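PDB 3PV2: DegQ from Legionella fallonii, which is an HtrA-family protease with a trypsin fold and PDZ domains that self-compartmentalises into 12-meric assemblies and probably also serves as a chaperone. Local coordinates for residues N290-S293 and P294-A298; I314-A317 and T318-K321; H356-K359 and L360-N363; G392-E395 and N396-G399; D420-S423 and L424-A428. All coordinates share one frame; numbering follows the deposited sequence.

Interaction 1: N290-S293 and P294-A298; sequences NPNS and PAELA
Ser293 and Glu296 reach back and forth across the start of helix 294-298, each side chain meeting the backbone near the other. The Ser293 hydroxyl stands between its own backbone N and carbonyl carbon (chi1 58°), where it faces the first turn of the helix. There OG accepts the N-H of Glu296 at 3.1 Å, a nearly straight capping bond. On its other side the same OG donates to Asn290 O, 2.6 Å away and in that carbonyl's plane, so this buried hydroxyl is both donor and acceptor. Asn290 O takes a second, longer bond from Ser293 N (3.3 Å), closing a type II turn. Pro291 suits the extended second position of the turn, and Asn292 the third, where phi is positive, a conformation asparagine tolerates better than most residues.

Glu296 answers with CG opposite the backbone N (chi1 -174°) and the chain extended beyond it: the side chain lies alongside the turn, its CB 3.6 Å from both Asn290 O and Ser293 OG. Its carboxylate is set over the turn's middle peptide: Asn292 N meets OE2 at 2.9 Å along a straight N-H direction, from well above the carboxylate plane, while OE1 rests 3.3 Å from Pro291 CA. Pro294, which has no N-H to offer, fits the first helical position and packs on Met260 and Thr351. Pro381 of a second subunit lies against Asn290 and Pro291. The arrangement is a serine N-cap with a reciprocal glutamate, one residue further back than in a classical capping box, starting the short helix after strand 284-289 of the first PDZ domain.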
loop_
_atom_site.group_PDB
_atom_site.type_symbol
_atom_site.label_atom_id
_atom_site.label_comp_id
_atom_site.label_asym_id
_atom_site.label_seq_id
_atom_site.Cartn_x
_atom_site.Cartn_y
_atom_site.Cartn_z
ATOM N N ASN B 290 -30.286 -28.350 39.846
ATOM C CA ASN B 290 -29.323 -27.536 40.593
ATOM C C ASN B 290 -29.831 -27.450 41.993
ATOM O O ASN B 290 -31.022 -27.381 42.214
ATOM C CB ASN B 290 -29.194 -26.108 40.065
ATOM C CG ASN B 290 -28.635 -25.999 38.630
ATOM O OD1 ASN B 290 -29.013 -25.053 37.919
ATOM N ND2 ASN B 290 -27.752 -26.898 38.226
ATOM N N PRO B 291 -28.939 -27.417 42.956
ATOM C CA PRO B 291 -29.325 -27.217 44.338
ATOM C C PRO B 291 -30.125 -25.955 44.553
ATOM O O PRO B 291 -29.896 -24.944 43.872
ATOM C CB PRO B 291 -27.978 -27.196 45.101
ATOM C CG PRO B 291 -26.938 -26.945 44.065
ATOM C CD PRO B 291 -27.490 -27.602 42.819
ATOM N N ASN B 292 -31.144 -26.092 45.390
ATOM C CA ASN B 292 -31.993 -25.018 45.808
ATOM C C ASN B 292 -32.848 -24.435 44.700
ATOM O O ASN B 292 -33.320 -23.298 44.846
ATOM C CB ASN B 292 -31.177 -23.879 46.424
ATOM C CG ASN B 292 -30.276 -24.356 47.591
ATOM O OD1 ASN B 292 -30.779 -24.822 48.618
ATOM N ND2 ASN B 292 -28.956 -24.256 47.422
ATOM N N SER B 293 -33.039 -25.178 43.601
ATOM C CA SER B 293 -33.890 -24.753 42.513
ATOM C C SER B 293 -35.276 -25.217 42.744
ATOM O O SER B 293 -35.501 -26.022 43.616
ATOM C CB SER B 293 -33.407 -25.381 41.219
ATOM O OG SER B 293 -33.387 -26.819 41.281
ATOM N N PRO B 294 -36.235 -24.672 42.011
ATOM C CA PRO B 294 -37.598 -25.190 42.110
ATOM C C PRO B 294 -37.696 -26.731 41.784
ATOM O O PRO B 294 -38.418 -27.471 42.454
ATOM C CB PRO B 294 -38.318 -24.406 41.040
ATOM C CG PRO B 294 -37.487 -23.111 41.031
ATOM C CD PRO B 294 -36.157 -23.576 41.049
ATOM N N ALA B 295 -36.959 -27.157 40.780
ATOM C CA ALA B 295 -36.900 -28.593 40.398
ATOM C C ALA B 295 -36.349 -29.481 41.518
ATOM O O ALA B 295 -36.906 -30.525 41.789
ATOM C CB ALA B 295 -36.066 -28.740 39.139
ATOM N N GLU B 296 -35.260 -29.082 42.195
ATOM C CA GLU B 296 -34.820 -29.826 43.359
ATOM C C GLU B 296 -35.897 -29.893 44.470
ATOM O O GLU B 296 -36.149 -30.962 45.073
ATOM C CB GLU B 296 -33.584 -29.224 43.966
ATOM C CG GLU B 296 -33.071 -30.093 45.086
ATOM C CD GLU B 296 -31.786 -29.550 45.733
ATOM O OE1 GLU B 296 -30.705 -30.039 45.389
ATOM O OE2 GLU B 296 -31.852 -28.622 46.566
ATOM N N LEU B 297 -36.527 -28.767 44.739
ATOM C CA LEU B 297 -37.546 -28.716 45.772
ATOM C C LEU B 297 -38.645 -29.699 45.418
ATOM O O LEU B 297 -39.124 -30.399 46.284
ATOM C CB LEU B 297 -38.208 -27.308 45.881
ATOM C CG LEU B 297 -38.812 -26.780 47.215
ATOM C CD1 LEU B 297 -39.765 -25.559 46.982
ATOM C CD2 LEU B 297 -39.497 -27.811 48.092
ATOM N N ALA B 298 -39.038 -29.722 44.142
ATOM C CA ALA B 298 -40.089 -30.621 43.692
ATOM C C ALA B 298 -39.734 -32.096 43.773
ATOM O O ALA B 298 -40.637 -32.931 43.661
ATOM C CB ALA B 298 -40.486 -30.271 42.315
#

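Interaction 2: I314-A317 and T318-K321; sequences ITQA and TQVK
Gln319 turns CG to the side of its own backbone N (chi1 -51°) and then runs extended (chi2 169°), which carries its amide back past the helix start to the loop at Thr315 and Gln316. There OE1 is gripped by two consecutive backbone N-H groups. Thr315 N reaches it at 2.7 Å, in the plane of the amide carbonyl, whereas Gln316 N comes at 3.0 Å from above that plane with a more bent N-H. Ile314 lies along the chain of Gln319 but points the opposite way, its CG1 3.9 Å from OE1. Its CG2, meanwhile, crosses to Val320 CG2 at 4.0 Å, joining loop to helix on the apolar side, where both residues also pack on Ala284 and Ile309.

The backbone completes the turn with two i to i+3 bonds, Gln319 N to Gln316 O and Val320 N to Ala317 O, both 3.1 Å. Small Ala317 fits the buried bend against Val264. Gln316 sends its amide outward, where NE2 bonds Asn168 of a third subunit. One uncharged side-chain carbonyl thus satisfies two successive loop N-H groups, tying the loop after strand 312-313 to helix 318-325 without placing a charge there.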
loop_
_atom_site.group_PDB
_atom_site.type_symbol
_atom_site.label_atom_id
_atom_site.label_comp_id
_atom_site.label_asym_id
_atom_site.label_seq_id
_atom_site.Cartn_x
_atom_site.Cartn_y
_atom_site.Cartn_z
ATOM N N ILE B 314 -44.555 -35.292 26.757
ATOM C CA ILE B 314 -43.194 -34.965 26.325
ATOM C C ILE B 314 -42.489 -36.159 25.693
ATOM O O ILE B 314 -42.274 -37.180 26.320
ATOM C CB ILE B 314 -42.337 -34.229 27.428
ATOM C CG1 ILE B 314 -42.551 -32.696 27.305
ATOM C CG2 ILE B 314 -40.875 -34.431 27.126
ATOM C CD1 ILE B 314 -43.321 -32.150 28.211
ATOM N N THR B 315 -42.171 -36.012 24.411
ATOM C CA THR B 315 -41.500 -37.029 23.645
ATOM C C THR B 315 -40.118 -36.582 23.182
ATOM O O THR B 315 -39.373 -37.379 22.654
ATOM C CB THR B 315 -42.339 -37.436 22.376
ATOM O OG1 THR B 315 -42.492 -36.312 21.497
ATOM C CG2 THR B 315 -43.708 -37.996 22.761
ATOM N N GLN B 316 -39.774 -35.313 23.383
ATOM C CA GLN B 316 -38.493 -34.782 22.903
ATOM C C GLN B 316 -37.968 -33.773 23.880
ATOM O O GLN B 316 -38.752 -32.978 24.399
ATOM C CB GLN B 316 -38.706 -34.035 21.601
ATOM C CG GLN B 316 -39.301 -34.849 20.467
ATOM C CD GLN B 316 -38.264 -35.136 19.415
ATOM O OE1 GLN B 316 -38.493 -34.910 18.227
ATOM N NE2 GLN B 316 -37.101 -35.603 19.844
ATOM N N ALA B 317 -36.661 -33.779 24.118
ATOM C CA ALA B 317 -36.078 -32.855 25.068
ATOM C C ALA B 317 -36.394 -31.373 24.738
ATOM O O ALA B 317 -36.544 -30.564 25.631
ATOM C CB ALA B 317 -34.552 -33.037 25.171
ATOM N N THR B 318 -36.390 -31.004 23.473
ATOM C CA THR B 318 -36.680 -29.613 23.079
ATOM C C THR B 318 -38.024 -29.096 23.615
ATOM O O THR B 318 -38.128 -27.948 24.004
ATOM C CB THR B 318 -36.660 -29.451 21.567
ATOM O OG1 THR B 318 -37.320 -30.577 20.965
ATOM C CG2 THR B 318 -35.213 -29.366 21.086
ATOM N N GLN B 319 -38.993 -29.960 23.745
ATOM C CA GLN B 319 -40.306 -29.542 24.250
ATOM C C GLN B 319 -40.294 -29.090 25.705
ATOM O O GLN B 319 -41.176 -28.357 26.100
ATOM C CB GLN B 319 -41.379 -30.636 24.097
ATOM C CG GLN B 319 -41.488 -31.208 22.784
ATOM C CD GLN B 319 -42.369 -32.454 22.785
ATOM O OE1 GLN B 319 -42.103 -33.429 23.479
ATOM N NE2 GLN B 319 -43.441 -32.413 22.009
ATOM N N VAL B 320 -39.299 -29.474 26.498
ATOM C CA VAL B 320 -39.336 -29.141 27.895
ATOM C C VAL B 320 -39.075 -27.662 28.034
ATOM O O VAL B 320 -39.769 -26.936 28.765
ATOM C CB VAL B 320 -38.310 -29.944 28.655
ATOM C CG1 VAL B 320 -38.055 -29.355 30.062
ATOM C CG2 VAL B 320 -38.726 -31.395 28.697
ATOM N N LYS B 321 -38.124 -27.204 27.244
ATOM C CA LYS B 321 -37.572 -25.841 27.343
ATOM C C LYS B 321 -38.661 -24.894 26.879
ATOM O O LYS B 321 -39.100 -23.962 27.593
ATOM C CB LYS B 321 -36.330 -25.781 26.464
ATOM C CG LYS B 321 -35.678 -27.246 26.276
ATOM C CD LYS B 321 -34.241 -27.284 25.647
ATOM C CE LYS B 321 -33.112 -26.981 26.667
ATOM N NZ LYS B 321 -31.747 -27.544 26.257
#

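Interaction 3: H356-K359 and L360-N363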
loop_
_atom_site.group_PDB
_atom_site.type_symbol
_atom_site.label_atom_id
_atom_site.label_comp_id
_atom_site.label_asym_id
_atom_site.label_seq_id
_atom_site.Cartn_x
_atom_site.Cartn_y
_atom_site.Cartn_z
ATOM N N HIS B 356 -34.497 -15.780 42.802
ATOM C CA HIS B 356 -33.707 -16.936 43.149
ATOM C C HIS B 356 -32.220 -16.582 43.374
ATOM O O HIS B 356 -31.566 -17.102 44.289
ATOM C CB HIS B 356 -33.819 -17.964 42.034
ATOM C CG HIS B 356 -32.958 -19.169 42.214
ATOM N ND1 HIS B 356 -33.286 -20.186 43.077
ATOM C CD2 HIS B 356 -31.797 -19.538 41.610
ATOM C CE1 HIS B 356 -32.347 -21.127 43.008
ATOM N NE2 HIS B 356 -31.437 -20.757 42.124
ATOM N N GLU B 357 -31.682 -15.732 42.512
ATOM C CA GLU B 357 -30.265 -15.409 42.615
ATOM C C GLU B 357 -30.071 -14.617 43.904
ATOM O O GLU B 357 -29.090 -14.786 44.582
ATOM C CB GLU B 357 -29.762 -14.654 41.388
ATOM C CG GLU B 357 -28.312 -14.954 41.045
ATOM C CD GLU B 357 -28.030 -16.455 40.666
ATOM O OE1 GLU B 357 -28.959 -17.181 40.223
ATOM O OE2 GLU B 357 -26.868 -16.900 40.829
ATOM N N GLN B 358 -31.074 -13.863 44.312
ATOM C CA GLN B 358 -31.000 -13.128 45.592
ATOM C C GLN B 358 -31.093 -14.079 46.778
ATOM O O GLN B 358 -30.422 -13.876 47.795
ATOM C CB GLN B 358 -32.058 -12.009 45.744
ATOM C CG GLN B 358 -31.485 -10.627 46.181
ATOM C CD GLN B 358 -30.209 -10.624 47.129
ATOM O OE1 GLN B 358 -29.110 -10.235 46.709
ATOM N NE2 GLN B 358 -30.381 -11.025 48.390
ATOM N N LYS B 359 -31.900 -15.116 46.626
ATOM C CA LYS B 359 -31.984 -16.134 47.631
ATOM C C LYS B 359 -30.642 -16.791 47.823
ATOM O O LYS B 359 -30.158 -16.837 48.907
ATOM C CB LYS B 359 -32.999 -17.208 47.259
ATOM C CG LYS B 359 -33.055 -18.378 48.254
ATOM C CD LYS B 359 -34.236 -19.354 47.969
ATOM C CE LYS B 359 -33.926 -20.351 46.839
ATOM N NZ LYS B 359 -34.405 -21.731 47.166
ATOM N N LEU B 360 -30.103 -17.364 46.765
ATOM C CA LEU B 360 -28.784 -17.951 46.804
ATOM C C LEU B 360 -27.767 -17.025 47.530
ATOM O O LEU B 360 -27.062 -17.482 48.362
ATOM C CB LEU B 360 -28.313 -18.291 45.383
ATOM C CG LEU B 360 -28.605 -19.700 44.840
ATOM C CD1 LEU B 360 -29.965 -20.203 45.218
ATOM C CD2 LEU B 360 -28.357 -19.814 43.326
ATOM N N GLN B 361 -27.749 -15.737 47.246
ATOM C CA GLN B 361 -26.812 -14.798 47.924
ATOM C C GLN B 361 -27.033 -14.645 49.394
ATOM O O GLN B 361 -26.085 -14.661 50.194
ATOM C CB GLN B 361 -26.883 -13.416 47.327
ATOM C CG GLN B 361 -26.290 -13.404 45.979
ATOM C CD GLN B 361 -26.459 -12.091 45.277
ATOM O OE1 GLN B 361 -26.511 -12.046 44.042
ATOM N NE2 GLN B 361 -26.525 -11.002 46.051
ATOM N N SER B 362 -28.285 -14.470 49.737
ATOM C CA SER B 362 -28.750 -14.371 51.119
ATOM C C SER B 362 -28.378 -15.556 52.000
ATOM O O SER B 362 -28.115 -15.417 53.189
ATOM C CB SER B 362 -30.294 -14.282 51.121
ATOM O OG SER B 362 -30.675 -13.034 50.585
ATOM N N ASN B 363 -28.416 -16.735 51.448
ATOM C CA ASN B 363 -28.069 -17.867 52.258
ATOM C C ASN B 363 -26.577 -18.143 52.264
ATOM O O ASN B 363 -26.169 -19.074 52.930
ATOM C CB ASN B 363 -28.760 -19.126 51.738
ATOM C CG ASN B 363 -30.304 -19.042 51.822
ATOM O OD1 ASN B 363 -30.867 -18.151 52.489
ATOM N ND2 ASN B 363 -30.979 -19.981 51.134
#
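Leu360 packs tightly against His356 one turn back on helix 353-362. Its CD1 sits over one face of the imidazole, 3.7 Å from the ring centroid and displaced toward the rim near CE1, a CH-pi contact. CD2 stays on the same face but lies out past the NE2 edge, 3.4 Å from His356 NE2. The histidine CG lies opposite the backbone N (chi1 175°), which swings the ring along the helix to meet these methyls. His356 is buried and also touches Leu259. Around this pair, the carboxylate of Glu357 bonds Tyr368 through OE2, and Lys359 NZ bonds Asn292 O.

The other side of the helix is looser. Gln358, Ser362 and Asn363 are exposed, and the amides of Gln358 and Gln361 cross with their planes 82° apart; although Gln358 OE1 and Gln361 NE2 lie 2.8 Å from each other, the angle is too poor for a hydrogen bond. The firmer grip here is on Gln358 O, which accepts both Ser362 N and Ser362 OG, each at 2.9 Å and from opposite faces of its plane. Serine suits the last turn because its short hydroxyl can fold back onto this carbonyl. The chemistry therefore divides the helix: an aromatic-aliphatic pair secures its inner side, while mainly backbone bonds keep the polar side in order.

Interaction 4: G392-E395 and N396-G399; sequences GASE and NSAG
The side-chain amide of Asn396 presents its oxygen to Ser394: OG donates to OD1 at 2.6 Å, almost in line with the C=O bond (164°). Ser394 CB is also close, 3.1 Å from that oxygen. The other end of the amide, ND2, has a weak hydrogen bond to Tyr368 OH. A second flat group, the peptide carbonyl of Ser394, is held from two directions. Ser397 OG comes at 2.6 Å within the carbonyl plane, whereas Ser397 N, at 3.0 Å, is well above it.

The bond from Ser397 N closes a type I turn from Ser394 to Ser397. Asn396 carries CG between its backbone N and carbonyl carbon (chi1 69°), which folds the amide back over the turn toward Ser394. Ser397 is also the N-cap of helix 398-402, its OG accepting from Trp400 N, while its CB lies 3.7 Å from Ser394 OG. Glu395 CB points off the turn, and its chain packs on Trp400 and on Gln38 of a fourth subunit.

Short hydroxyls and an amide are well matched to so tight a bend. Ser397 OG relays between the carbonyl that opens the turn and a helix-start N-H, so the short turn that leads from strand 384-393 into the helix is secured by neutral hydrogen bonds.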
loop_
_atom_site.group_PDB
_atom_site.type_symbol
_atom_site.label_atom_id
_atom_site.label_comp_id
_atom_site.label_asym_id
_atom_site.label_seq_id
_atom_site.Cartn_x
_atom_site.Cartn_y
_atom_site.Cartn_z
ATOM N N GLY B 392 -12.495 -19.853 40.818
ATOM C CA GLY B 392 -13.329 -18.971 40.014
ATOM C C GLY B 392 -14.103 -18.045 40.951
ATOM O O GLY B 392 -14.346 -18.365 42.113
ATOM N N ALA B 393 -14.503 -16.884 40.444
ATOM C CA ALA B 393 -15.335 -15.965 41.206
ATOM C C ALA B 393 -16.239 -15.215 40.270
ATOM O O ALA B 393 -15.748 -14.538 39.379
ATOM C CB ALA B 393 -14.406 -14.998 41.934
ATOM N N SER B 394 -17.554 -15.302 40.412
ATOM C CA SER B 394 -18.363 -14.572 39.485
ATOM C C SER B 394 -18.229 -13.090 39.771
ATOM O O SER B 394 -18.046 -12.643 40.892
ATOM C CB SER B 394 -19.834 -14.997 39.544
ATOM O OG SER B 394 -20.333 -14.807 40.819
ATOM N N GLU B 395 -18.323 -12.307 38.731
ATOM C CA GLU B 395 -18.212 -10.885 38.890
ATOM C C GLU B 395 -19.400 -10.261 39.637
ATOM O O GLU B 395 -19.270 -9.157 40.131
ATOM C CB GLU B 395 -17.960 -10.268 37.517
ATOM C CG GLU B 395 -16.753 -10.992 36.929
ATOM C CD GLU B 395 -16.350 -10.539 35.580
ATOM O OE1 GLU B 395 -15.950 -11.429 34.778
ATOM O OE2 GLU B 395 -16.425 -9.311 35.342
ATOM N N ASN B 396 -20.523 -10.963 39.762
ATOM C CA ASN B 396 -21.586 -10.488 40.630
ATOM C C ASN B 396 -21.395 -10.897 42.141
ATOM O O ASN B 396 -22.269 -10.748 42.955
ATOM C CB ASN B 396 -22.984 -10.886 40.090
ATOM C CG ASN B 396 -23.253 -12.396 40.172
ATOM O OD1 ASN B 396 -22.321 -13.213 40.155
ATOM N ND2 ASN B 396 -24.530 -12.768 40.311
ATOM N N SER B 397 -20.257 -11.421 42.547
ATOM C CA SER B 397 -20.208 -11.892 43.946
ATOM C C SER B 397 -19.725 -10.840 44.913
ATOM O O SER B 397 -19.031 -9.897 44.522
ATOM C CB SER B 397 -19.330 -13.135 43.975
ATOM O OG SER B 397 -17.994 -12.830 43.533
ATOM N N ALA B 398 -20.055 -11.002 46.188
ATOM C CA ALA B 398 -19.506 -10.182 47.205
ATOM C C ALA B 398 -18.001 -10.322 47.292
ATOM O O ALA B 398 -17.289 -9.356 47.566
ATOM C CB ALA B 398 -20.173 -10.476 48.515
ATOM N N GLY B 399 -17.504 -11.506 46.934
ATOM C CA GLY B 399 -16.099 -11.797 46.903
ATOM C C GLY B 399 -15.363 -10.978 45.881
ATOM O O GLY B 399 -14.405 -10.262 46.194
#

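Interaction 5: D420-S423 and L424-A428; sequences DVKS and LQTIA
Asp420 O is gripped by two groups of the helix it precedes: Ser423 OG donates to it at 2.7 Å and Leu424 N at 3.3 Å, both tilted somewhat from the carbonyl plane. The carboxylate works alongside, OD1 accepting Ser423 N at 2.8 Å nearly in line with its C-O bond. Aspartate suits this N-cap because its short acidic side chain can fold back to the N-H of Ser423 in the first turn, and its negative charge probably interacts favourably with the helix dipole. Ser423 OG also bonds Thr419 N.

Two residues on, Lys422 O is held in a similar way. Thr426 N and OG1, each 3.0 Å away, approach it from opposite faces of its plane. OG1 is placed there by its position opposite the carbonyl carbon (chi1 -63°), and it also lies 3.9 Å from Lys422 CD. Val421 CG1 touches the amide of Gln425, 3.8 Å from NE2; that NE2 has its hydrogen bond with Glu378 of a second subunit. On the inner side Leu424 meets Leu372, Ile410 and Ala413, and Ile427 rests on Ala413. This is an aspartate-capped amphipathic helix, 421-428, laid on the strands of the C-terminal PDZ domain.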
loop_
_atom_site.group_PDB
_atom_site.type_symbol
_atom_site.label_atom_id
_atom_site.label_comp_id
_atom_site.label_asym_id
_atom_site.label_seq_id
_atom_site.Cartn_x
_atom_site.Cartn_y
_atom_site.Cartn_z
ATOM N N ASP B 420 -9.388 -26.590 54.805
ATOM C CA ASP B 420 -10.162 -27.125 53.709
ATOM C C ASP B 420 -11.388 -26.253 53.478
ATOM O O ASP B 420 -11.571 -25.249 54.177
ATOM C CB ASP B 420 -10.474 -28.589 53.996
ATOM C CG ASP B 420 -11.335 -28.790 55.200
ATOM O OD1 ASP B 420 -11.867 -27.818 55.760
ATOM O OD2 ASP B 420 -11.495 -29.953 55.592
ATOM N N VAL B 421 -12.163 -26.563 52.450
ATOM C CA VAL B 421 -13.246 -25.722 52.051
ATOM C C VAL B 421 -14.208 -25.691 53.242
ATOM O O VAL B 421 -14.645 -24.627 53.656
ATOM C CB VAL B 421 -13.874 -26.216 50.698
ATOM C CG1 VAL B 421 -15.225 -25.505 50.352
ATOM C CG2 VAL B 421 -12.821 -26.058 49.523
ATOM N N LYS B 422 -14.526 -26.835 53.825
ATOM C CA LYS B 422 -15.414 -26.837 54.978
ATOM C C LYS B 422 -14.965 -25.909 56.122
ATOM O O LYS B 422 -15.850 -25.298 56.723
ATOM C CB LYS B 422 -15.695 -28.282 55.453
ATOM C CG LYS B 422 -16.340 -28.439 56.882
ATOM C CD LYS B 422 -17.886 -28.307 56.956
ATOM C CE LYS B 422 -18.443 -28.852 58.315
ATOM N NZ LYS B 422 -19.905 -28.541 58.526
ATOM N N SER B 423 -13.640 -25.787 56.403
ATOM C CA SER B 423 -13.210 -24.949 57.508
ATOM C C SER B 423 -13.547 -23.502 57.183
ATOM O O SER B 423 -13.942 -22.743 58.065
ATOM C CB SER B 423 -11.679 -25.006 57.828
ATOM O OG SER B 423 -10.818 -24.745 56.668
ATOM N N LEU B 424 -13.338 -23.102 55.923
ATOM C CA LEU B 424 -13.691 -21.764 55.504
ATOM C C LEU B 424 -15.212 -21.478 55.576
ATOM O O LEU B 424 -15.646 -20.378 55.957
ATOM C CB LEU B 424 -13.231 -21.571 54.083
ATOM C CG LEU B 424 -13.566 -20.184 53.546
ATOM C CD1 LEU B 424 -12.933 -18.987 54.357
ATOM C CD2 LEU B 424 -13.252 -20.128 51.987
ATOM N N GLN B 425 -16.023 -22.455 55.167
ATOM C CA GLN B 425 -17.472 -22.306 55.225
ATOM C C GLN B 425 -17.953 -22.191 56.678
ATOM O O GLN B 425 -18.845 -21.443 56.986
ATOM C CB GLN B 425 -18.164 -23.515 54.564
ATOM C CG GLN B 425 -18.127 -23.459 53.030
ATOM C CD GLN B 425 -18.450 -24.814 52.319
ATOM O OE1 GLN B 425 -18.267 -25.889 52.875
ATOM N NE2 GLN B 425 -18.827 -24.716 51.057
ATOM N N THR B 426 -17.327 -22.896 57.593
ATOM C CA THR B 426 -17.725 -22.814 58.984
ATOM C C THR B 426 -17.370 -21.395 59.485
ATOM O O THR B 426 -18.197 -20.743 60.090
ATOM C CB THR B 426 -16.953 -23.899 59.786
ATOM O OG1 THR B 426 -17.324 -25.198 59.318
ATOM C CG2 THR B 426 -17.217 -23.835 61.300
ATOM N N ILE B 427 -16.154 -20.918 59.209
ATOM C CA ILE B 427 -15.756 -19.571 59.641
ATOM C C ILE B 427 -16.628 -18.524 59.062
ATOM O O ILE B 427 -17.093 -17.670 59.793
ATOM C CB ILE B 427 -14.281 -19.290 59.354
ATOM C CG1 ILE B 427 -13.447 -20.194 60.243
ATOM C CG2 ILE B 427 -13.908 -17.840 59.651
ATOM C CD1 ILE B 427 -11.892 -20.373 59.781
ATOM N N ALA B 428 -17.011 -18.673 57.801
ATOM C CA ALA B 428 -17.862 -17.726 57.141
ATOM C C ALA B 428 -19.219 -17.660 57.807
ATOM O O ALA B 428 -19.872 -16.640 57.702
ATOM C CB ALA B 428 -18.039 -18.096 55.650
#

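Overall arrangement
The five contacts follow one another along the chain, none nesting in or crossing another. Each is local: interactions 1, 2, 4 and 5 lie at helix starts, interaction 3 within a helix. Interaction 1 leads from strand 284-289 into helix 294-298, and interaction 2 from strand 312-313 into helix 318-325, both in the first PDZ domain, with centres about 19 Å apart. Interaction 3 lies on helix 353-362, between strand 342-349 and strand 370-378 along the chain. It is bonded to interaction 1 through Lys359 and Asn292, and only brushes interaction 4. Interaction 4 turns strand 384-393 into helix 398-402. Interaction 5 starts helix 421-428 in the same second PDZ domain, its centre about 17 Å from that of interaction 4.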